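Local coordinates for protein cysteine desulfurase (Fervidobacterium islandicum, PDB 6A6E) that binds pyridoxal-5'-phosphate and probably removes sulfur from cysteine, as a SufS-type desulfurase of the Suf sulfur-mobilising system, at residues Asn63-Val68 / Ala78-Arg83; Glu364-Ala369 / Leu413-Lys418. All blocks are in the same frame, centred on the assembly; numbering follows the deposited sequence.

Contact 1. Residues Asn63-Val68 / Ala78-Arg83; sequences NIHRAV and AYEQAR
A CH-pi contact between Ile64 and Tyr79 holds the loop between helices 47-59 and 70-90 against the side of the second helix. The methyl CD1 of Ile64 lies over one face of the phenol ring, 3.6 Å from its centroid and displaced toward the CG-CD2 bond, with 3.3 Å between Ile64 CD1 and Tyr79 CD2. Ile64 reaches this far because CG1 sits between the backbone N and the carbonyl carbon (chi1 54°) and the chain then runs out nearly straight to CD1. Beside it the His65 imidazole approaches the Glu80 carboxylate, the planes 46° apart; His65 CE1 stands 3.4 Å from Glu80 OE2, a polar approach without a hydrogen bond. Glu80 is bent sharply at chi2 (0°), and its OE1 takes a salt bridge from Arg83 NH2 at 3.1 Å. Glu284 hydrogen-bonds Tyr79 OH through one oxygen and forms a salt bridge to Arg83 NH1 through the other. The loop borders the active site of the second subunit: Asn63 packs on its His235, and its Arg371 hydrogen-bonds the carbonyl oxygens of Asn63 and Arg66. Helix 290-306 sets Ile290 against Ile64 and Ala293 against Tyr79, whose ring also meets Phe99 of strand 97-100.

Contact 2. Residues Glu364-Ala369 / Leu413-Lys418; sequences ENFGVA and LIEGLK
With CG anti to the carbonyl carbon (chi1 -64°) and the ring turned across the chain (chi2 85°), Phe366 lays one face of its phenyl squarely on the backbone of Gly416. Gly416 CA lies 3.6 Å from the ring centroid and only 7° off the normal, a well-centred CH-pi contact, and the six ring carbons are nearly equidistant from it. Gly416 presents bare backbone, so the ring rests directly on the helix. The extended Glu415 side chain crosses the ring at a slant, and its OE2 lies near the ring plane at the edge, 3.7 Å from Phe366 CE2, with the carboxylate almost perpendicular to the ring. Farther along, Val368 CG1 meets Leu413 CD1 at 4.1 Å, the two side chains crossing at about a right angle, and Leu362 touches both. Gly367, between Phe366 and Val368, makes the turn with a positive phi, taking the chain from helix 355-366 into strand 368-373. Tyr419 adds an edge-to-face ring contact to Phe366. The join between that helix and strand thus packs against the C-terminal helix 407-423, in the smaller C-terminal alpha/beta domain of a fold-type I PLP enzyme of the class-V aminotransferase family.

From the N terminus, the chain leaves helix 47-59, enters the loop holding 63-68 and turns into helix 70-90, where contact 1 closes a short loop of nine intervening residues, eight of them helical. The chain then builds the seven-stranded mixed sheet and continues through helices 290-306 and 308-327 before contact 2 opens. That second contact spans 43 residues, including helix 378-387 and strand 396-400, and ties the start of strand 368-373 to the C-terminal helix 407-423. The two are in series, neither nested nor crossed, on opposite sides of the chain's centre, about 46 Å between centres. Both segments 63-68 and 364-369 also touch the second subunit.

Contact 1. Residues Asn63-Val68 / Ala78-Arg83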
ATOM      1  N   ASN A  63     -15.970  -0.306   2.034  1.00 15.51           N
ATOM      2  CA  ASN A  63     -15.064   0.757   2.444  1.00 16.64           C
ATOM      3  C   ASN A  63     -15.478   1.203   3.836  1.00 17.70           C
ATOM      4  O   ASN A  63     -16.631   1.026   4.252  1.00 20.29           O
ATOM      5  CB  ASN A  63     -15.035   1.916   1.455  1.00 15.99           C
ATOM      6  CG  ASN A  63     -13.655   2.614   1.449  1.00 16.39           C
ATOM      7  OD1 ASN A  63     -12.918   2.584   2.487  1.00 14.20           O
ATOM      8  ND2 ASN A  63     -13.285   3.220   0.311  1.00 14.98           N
ATOM      9  N   ILE A  64     -14.550   1.773   4.560  1.00 16.41           N
ATOM     10  CA  ILE A  64     -14.722   1.945   5.976  1.00 16.16           C
ATOM     11  C   ILE A  64     -14.835   3.415   6.407  1.00 17.75           C
ATOM     12  O   ILE A  64     -14.506   4.306   5.649  1.00 16.38           O
ATOM     13  CB  ILE A  64     -13.523   1.333   6.692  1.00 16.37           C
ATOM     14  CG1 ILE A  64     -12.182   1.870   6.190  1.00 16.67           C
ATOM     15  CG2 ILE A  64     -13.547  -0.156   6.531  1.00 17.73           C
ATOM     16  CD1 ILE A  64     -11.065   1.462   7.167  1.00 18.34           C
ATOM     17  N   HIS A  65     -15.189   3.628   7.651  1.00 19.12           N
ATOM     18  CA  HIS A  65     -15.488   4.957   8.251  1.00 23.42           C
ATOM     19  C   HIS A  65     -16.845   5.483   7.677  1.00 25.85           C
ATOM     20  O   HIS A  65     -17.290   5.031   6.630  1.00 24.71           O
ATOM     21  CB  HIS A  65     -14.340   6.012   8.084  1.00 21.94           C
ATOM     22  CG  HIS A  65     -12.989   5.501   8.459  1.00 21.13           C
ATOM     23  ND1 HIS A  65     -12.723   4.971   9.704  1.00 22.53           N
ATOM     24  CD2 HIS A  65     -11.835   5.390   7.749  1.00 19.56           C
ATOM     25  CE1 HIS A  65     -11.474   4.545   9.749  1.00 21.30           C
ATOM     26  NE2 HIS A  65     -10.901   4.816   8.590  1.00 20.15           N
ATOM     27  N   ARG A  66     -17.493   6.399   8.389  1.00 32.93           N
ATOM     28  CA  ARG A  66     -18.821   6.958   7.955  1.00 34.21           C
ATOM     29  C   ARG A  66     -19.736   5.804   7.621  1.00 27.53           C
ATOM     30  O   ARG A  66     -20.335   5.750   6.527  1.00 33.77           O
ATOM     31  CB  ARG A  66     -18.693   7.886   6.701  1.00 38.49           C
ATOM     32  CG  ARG A  66     -18.081   9.275   6.949  1.00 44.94           C
ATOM     33  CD  ARG A  66     -17.738  10.038   5.635  1.00 46.64           C
ATOM     34  NE  ARG A  66     -16.442   9.639   5.034  1.00 48.45           N
ATOM     35  CZ  ARG A  66     -15.248   9.799   5.633  1.00 54.00           C
ATOM     36  NH1 ARG A  66     -15.167  10.367   6.828  1.00 55.17           N
ATOM     37  NH2 ARG A  66     -14.121   9.397   5.054  1.00 52.38           N
ATOM     38  N   ALA A  67     -19.760   4.823   8.502  1.00 24.87           N
ATOM     39  CA  ALA A  67     -20.332   3.530   8.145  1.00 24.93           C
ATOM     40  C   ALA A  67     -21.805   3.576   8.524  1.00 28.28           C
ATOM     41  O   ALA A  67     -22.110   3.755   9.688  1.00 28.27           O
ATOM     42  CB  ALA A  67     -19.664   2.423   8.931  1.00 25.50           C
ATOM     43  N   VAL A  68     -22.716   3.465   7.582  1.00 26.27           N
ATOM     44  CA  VAL A  68     -24.078   3.328   7.982  1.00 27.24           C
ATOM     45  C   VAL A  68     -24.620   1.952   7.619  1.00 29.23           C
ATOM     46  O   VAL A  68     -25.289   1.288   8.428  1.00 33.83           O
ATOM     47  CB  VAL A  68     -24.920   4.484   7.486  1.00 32.35           C
ATOM     48  CG1 VAL A  68     -26.419   4.234   7.810  1.00 35.09           C
ATOM     49  CG2 VAL A  68     -24.401   5.753   8.172  1.00 32.52           C
ATOM     50  N   ALA A  78     -13.771  -4.262  12.081  1.00 16.96           N
ATOM     51  CA  ALA A  78     -12.658  -5.206  11.931  1.00 16.09           C
ATOM     52  C   ALA A  78     -11.356  -4.458  11.775  1.00 16.42           C
ATOM     53  O   ALA A  78     -10.341  -4.859  12.367  1.00 18.09           O
ATOM     54  CB  ALA A  78     -12.902  -6.188  10.776  1.00 14.67           C
ATOM     55  N   TYR A  79     -11.358  -3.379  10.988  1.00 15.64           N
ATOM     56  CA  TYR A  79     -10.149  -2.565  10.783  1.00 15.10           C
ATOM     57  C   TYR A  79      -9.649  -1.928  12.079  1.00 15.50           C
ATOM     58  O   TYR A  79      -8.457  -1.969  12.402  1.00 13.47           O
ATOM     59  CB  TYR A  79     -10.408  -1.489   9.721  1.00 14.71           C
ATOM     60  CG  TYR A  79      -9.244  -0.648   9.306  1.00 15.50           C
ATOM     61  CD1 TYR A  79      -8.274  -1.108   8.387  1.00 14.98           C
ATOM     62  CD2 TYR A  79      -9.131   0.687   9.760  1.00 15.45           C
ATOM     63  CE1 TYR A  79      -7.221  -0.267   7.988  1.00 14.62           C
ATOM     64  CE2 TYR A  79      -8.093   1.523   9.346  1.00 15.76           C
ATOM     65  CZ  TYR A  79      -7.123   1.027   8.483  1.00 15.09           C
ATOM     66  OH  TYR A  79      -6.130   1.915   8.135  1.00 15.28           O
ATOM     67  N   GLU A  80     -10.527  -1.260  12.810  1.00 17.82           N
ATOM     68  CA  GLU A  80     -10.100  -0.691  14.108  1.00 18.86           C
ATOM     69  C   GLU A  80      -9.688  -1.783  15.133  1.00 18.16           C
ATOM     70  O   GLU A  80      -8.801  -1.548  15.893  1.00 16.06           O
ATOM     71  CB  GLU A  80     -11.202   0.140  14.724  1.00 23.58           C
ATOM     72  CG  GLU A  80     -11.579   1.478  14.012  1.00 32.45           C
ATOM     73  CD  GLU A  80     -10.868   1.966  12.699  1.00 40.00           C
ATOM     74  OE1 GLU A  80      -9.719   2.671  12.687  1.00 23.23           O
ATOM     75  OE2 GLU A  80     -11.627   1.780  11.652  1.00 48.04           O
ATOM     76  N   GLN A  81     -10.328  -2.958  15.122  1.00 17.66           N
ATOM     77  CA  GLN A  81      -9.883  -4.097  15.946  1.00 18.53           C
ATOM     78  C   GLN A  81      -8.450  -4.480  15.563  1.00 19.87           C
ATOM     79  O   GLN A  81      -7.637  -4.742  16.445  1.00 17.26           O
ATOM     80  CB  GLN A  81     -10.809  -5.297  15.858  1.00 19.74           C
ATOM     81  CG  GLN A  81     -12.146  -5.023  16.603  1.00 25.47           C
ATOM     82  CD  GLN A  81     -13.171  -6.152  16.454  1.00 28.51           C
ATOM     83  OE1 GLN A  81     -13.149  -6.915  15.488  1.00 33.43           O
ATOM     84  NE2 GLN A  81     -14.078  -6.252  17.409  1.00 32.06           N
ATOM     85  N   ALA A  82      -8.122  -4.458  14.257  1.00 17.05           N
ATOM     86  CA  ALA A  82      -6.762  -4.780  13.847  1.00 16.00           C
ATOM     87  C   ALA A  82      -5.748  -3.765  14.400  1.00 15.11           C
ATOM     88  O   ALA A  82      -4.667  -4.174  14.839  1.00 13.92           O
ATOM     89  CB  ALA A  82      -6.661  -4.901  12.350  1.00 16.07           C
ATOM     90  N   ARG A  83      -6.087  -2.473  14.374  1.00 14.80           N
ATOM     91  CA  ARG A  83      -5.211  -1.438  14.875  1.00 15.79           C
ATOM     92  C   ARG A  83      -4.872  -1.733  16.347  1.00 18.52           C
ATOM     93  O   ARG A  83      -3.701  -1.584  16.809  1.00 17.45           O
ATOM     94  CB  ARG A  83      -5.846  -0.041  14.756  1.00 16.06           C
ATOM     95  CG  ARG A  83      -4.871   1.103  15.036  1.00 16.41           C
ATOM     96  CD  ARG A  83      -5.538   2.476  15.164  1.00 16.30           C
ATOM     97  NE  ARG A  83      -6.392   2.787  14.008  1.00 18.78           N
ATOM     98  CZ  ARG A  83      -5.978   3.154  12.790  1.00 17.39           C
ATOM     99  NH1 ARG A  83      -4.674   3.288  12.498  1.00 17.04           N
ATOM    100  NH2 ARG A  83      -6.871   3.398  11.843  1.00 17.70           N
TER

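Contact 2. Residues Glu364-Ala369 / Leu413-Lys418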
ATOM      1  N   GLU A 364      18.765 -25.280  -7.147  1.00 32.07           N
ATOM      2  CA  GLU A 364      18.432 -26.268  -8.164  1.00 31.26           C
ATOM      3  C   GLU A 364      18.711 -27.701  -7.639  1.00 30.90           C
ATOM      4  O   GLU A 364      17.872 -28.596  -7.779  1.00 29.03           O
ATOM      5  CB  GLU A 364      19.183 -25.980  -9.447  1.00 35.47           C
ATOM      6  CG  GLU A 364      18.341 -26.299 -10.670  1.00 42.85           C
ATOM      7  CD  GLU A 364      19.202 -26.515 -11.876  1.00 51.87           C
ATOM      8  OE1 GLU A 364      19.511 -27.697 -12.137  1.00 54.93           O
ATOM      9  OE2 GLU A 364      19.583 -25.507 -12.549  1.00 51.82           O
ATOM     10  N   ASN A 365      19.823 -27.874  -6.948  1.00 29.93           N
ATOM     11  CA  ASN A 365      20.296 -29.210  -6.551  1.00 33.73           C
ATOM     12  C   ASN A 365      19.970 -29.581  -5.128  1.00 36.12           C
ATOM     13  O   ASN A 365      20.078 -30.750  -4.808  1.00 34.70           O
ATOM     14  CB  ASN A 365      21.797 -29.343  -6.802  1.00 35.81           C
ATOM     15  CG  ASN A 365      22.138 -29.071  -8.272  1.00 42.90           C
ATOM     16  OD1 ASN A 365      22.517 -27.967  -8.656  1.00 38.61           O
ATOM     17  ND2 ASN A 365      21.892 -30.049  -9.109  1.00 51.60           N
ATOM     18  N   PHE A 366      19.563 -28.623  -4.272  1.00 31.89           N
ATOM     19  CA  PHE A 366      19.196 -28.958  -2.877  1.00 30.64           C
ATOM     20  C   PHE A 366      17.864 -28.385  -2.388  1.00 28.60           C
ATOM     21  O   PHE A 366      17.491 -28.616  -1.268  1.00 27.90           O
ATOM     22  CB  PHE A 366      20.286 -28.535  -1.925  1.00 32.21           C
ATOM     23  CG  PHE A 366      21.554 -29.259  -2.127  1.00 33.25           C
ATOM     24  CD1 PHE A 366      22.480 -28.814  -3.083  1.00 34.17           C
ATOM     25  CD2 PHE A 366      21.842 -30.374  -1.356  1.00 32.43           C
ATOM     26  CE1 PHE A 366      23.666 -29.515  -3.282  1.00 36.70           C
ATOM     27  CE2 PHE A 366      23.011 -31.079  -1.554  1.00 34.56           C
ATOM     28  CZ  PHE A 366      23.931 -30.660  -2.506  1.00 34.97           C
ATOM     29  N   GLY A 367      17.142 -27.681  -3.257  1.00 28.38           N
ATOM     30  CA  GLY A 367      15.829 -27.086  -2.913  1.00 27.91           C
ATOM     31  C   GLY A 367      15.868 -25.965  -1.852  1.00 24.88           C
ATOM     32  O   GLY A 367      14.833 -25.585  -1.291  1.00 27.46           O
ATOM     33  N   VAL A 368      17.062 -25.459  -1.606  1.00 22.79           N
ATOM     34  CA  VAL A 368      17.363 -24.501  -0.572  1.00 24.07           C
ATOM     35  C   VAL A 368      17.286 -23.095  -1.222  1.00 23.19           C
ATOM     36  O   VAL A 368      18.055 -22.802  -2.157  1.00 19.23           O
ATOM     37  CB  VAL A 368      18.778 -24.746  -0.023  1.00 22.08           C
ATOM     38  CG1 VAL A 368      19.225 -23.657   0.947  1.00 23.79           C
ATOM     39  CG2 VAL A 368      18.832 -26.092   0.698  1.00 25.37           C
ATOM     40  N   ALA A 369      16.401 -22.254  -0.659  1.00 22.92           N
ATOM     41  CA  ALA A 369      16.218 -20.848  -1.049  1.00 21.96           C
ATOM     42  C   ALA A 369      17.074 -19.949  -0.212  1.00 20.18           C
ATOM     43  O   ALA A 369      16.892 -19.905   0.970  1.00 22.62           O
ATOM     44  CB  ALA A 369      14.732 -20.461  -0.914  1.00 21.00           C
ATOM     45  N   LEU A 413      21.320 -27.119   4.297  1.00 30.11           N
ATOM     46  CA  LEU A 413      22.106 -25.997   3.810  1.00 25.73           C
ATOM     47  C   LEU A 413      23.591 -26.384   3.863  1.00 26.06           C
ATOM     48  O   LEU A 413      24.334 -26.167   2.905  1.00 23.70           O
ATOM     49  CB  LEU A 413      21.850 -24.727   4.638  1.00 24.97           C
ATOM     50  CG  LEU A 413      22.859 -23.594   4.436  1.00 26.52           C
ATOM     51  CD1 LEU A 413      22.768 -23.069   3.016  1.00 27.54           C
ATOM     52  CD2 LEU A 413      22.683 -22.464   5.416  1.00 25.69           C
ATOM     53  N   ILE A 414      24.019 -26.936   4.991  1.00 30.15           N
ATOM     54  CA  ILE A 414      25.459 -27.278   5.238  1.00 30.42           C
ATOM     55  C   ILE A 414      25.923 -28.347   4.226  1.00 28.92           C
ATOM     56  O   ILE A 414      26.977 -28.176   3.586  1.00 31.62           O
ATOM     57  CB  ILE A 414      25.714 -27.736   6.690  1.00 31.61           C
ATOM     58  CG1 ILE A 414      25.406 -26.600   7.693  1.00 30.62           C
ATOM     59  CG2 ILE A 414      27.163 -28.188   6.914  1.00 33.22           C
ATOM     60  CD1 ILE A 414      26.247 -25.346   7.609  1.00 28.33           C
ATOM     61  N   GLU A 415      25.116 -29.390   4.040  1.00 28.55           N
ATOM     62  CA  GLU A 415      25.382 -30.447   3.067  1.00 33.66           C
ATOM     63  C   GLU A 415      25.533 -29.818   1.671  1.00 36.12           C
ATOM     64  O   GLU A 415      26.433 -30.162   0.896  1.00 31.81           O
ATOM     65  CB  GLU A 415      24.232 -31.483   3.060  1.00 36.70           C
ATOM     66  CG  GLU A 415      24.286 -32.491   1.920  1.00 45.57           C
ATOM     67  CD  GLU A 415      23.051 -33.404   1.830  1.00 55.86           C
ATOM     68  OE1 GLU A 415      22.293 -33.526   2.822  1.00 61.47           O
ATOM     69  OE2 GLU A 415      22.829 -34.020   0.755  1.00 63.77           O
ATOM     70  N   GLY A 416      24.627 -28.892   1.336  1.00 30.09           N
ATOM     71  CA  GLY A 416      24.710 -28.162   0.083  1.00 26.38           C
ATOM     72  C   GLY A 416      25.992 -27.408  -0.123  1.00 26.68           C
ATOM     73  O   GLY A 416      26.587 -27.458  -1.232  1.00 28.79           O
ATOM     74  N   LEU A 417      26.440 -26.697   0.907  1.00 24.81           N
ATOM     75  CA  LEU A 417      27.615 -25.900   0.771  1.00 28.09           C
ATOM     76  C   LEU A 417      28.870 -26.797   0.567  1.00 34.26           C
ATOM     77  O   LEU A 417      29.805 -26.416  -0.150  1.00 32.66           O
ATOM     78  CB  LEU A 417      27.830 -25.025   2.027  1.00 30.74           C
ATOM     79  CG  LEU A 417      26.815 -23.853   2.178  1.00 31.55           C
ATOM     80  CD1 LEU A 417      27.042 -23.038   3.449  1.00 30.75           C
ATOM     81  CD2 LEU A 417      26.828 -22.926   0.978  1.00 30.25           C
ATOM     82  N   LYS A 418      28.913 -27.918   1.291  1.00 33.56           N
ATOM     83  CA  LYS A 418      30.046 -28.860   1.161  1.00 37.52           C
ATOM     84  C   LYS A 418      30.175 -29.355  -0.255  1.00 35.80           C
ATOM     85  O   LYS A 418      31.286 -29.387  -0.781  1.00 43.47           O
ATOM     86  CB  LYS A 418      29.851 -30.025   2.113  1.00 35.27           C
ATOM     87  CG  LYS A 418      30.274 -29.604   3.488  1.00 34.53           C
ATOM     88  CD  LYS A 418      29.879 -30.627   4.536  1.00 38.83           C
ATOM     89  CE  LYS A 418      30.656 -30.359   5.804  1.00 37.33           C
ATOM     90  NZ  LYS A 418      29.982 -31.022   6.926  1.00 41.60           N
TER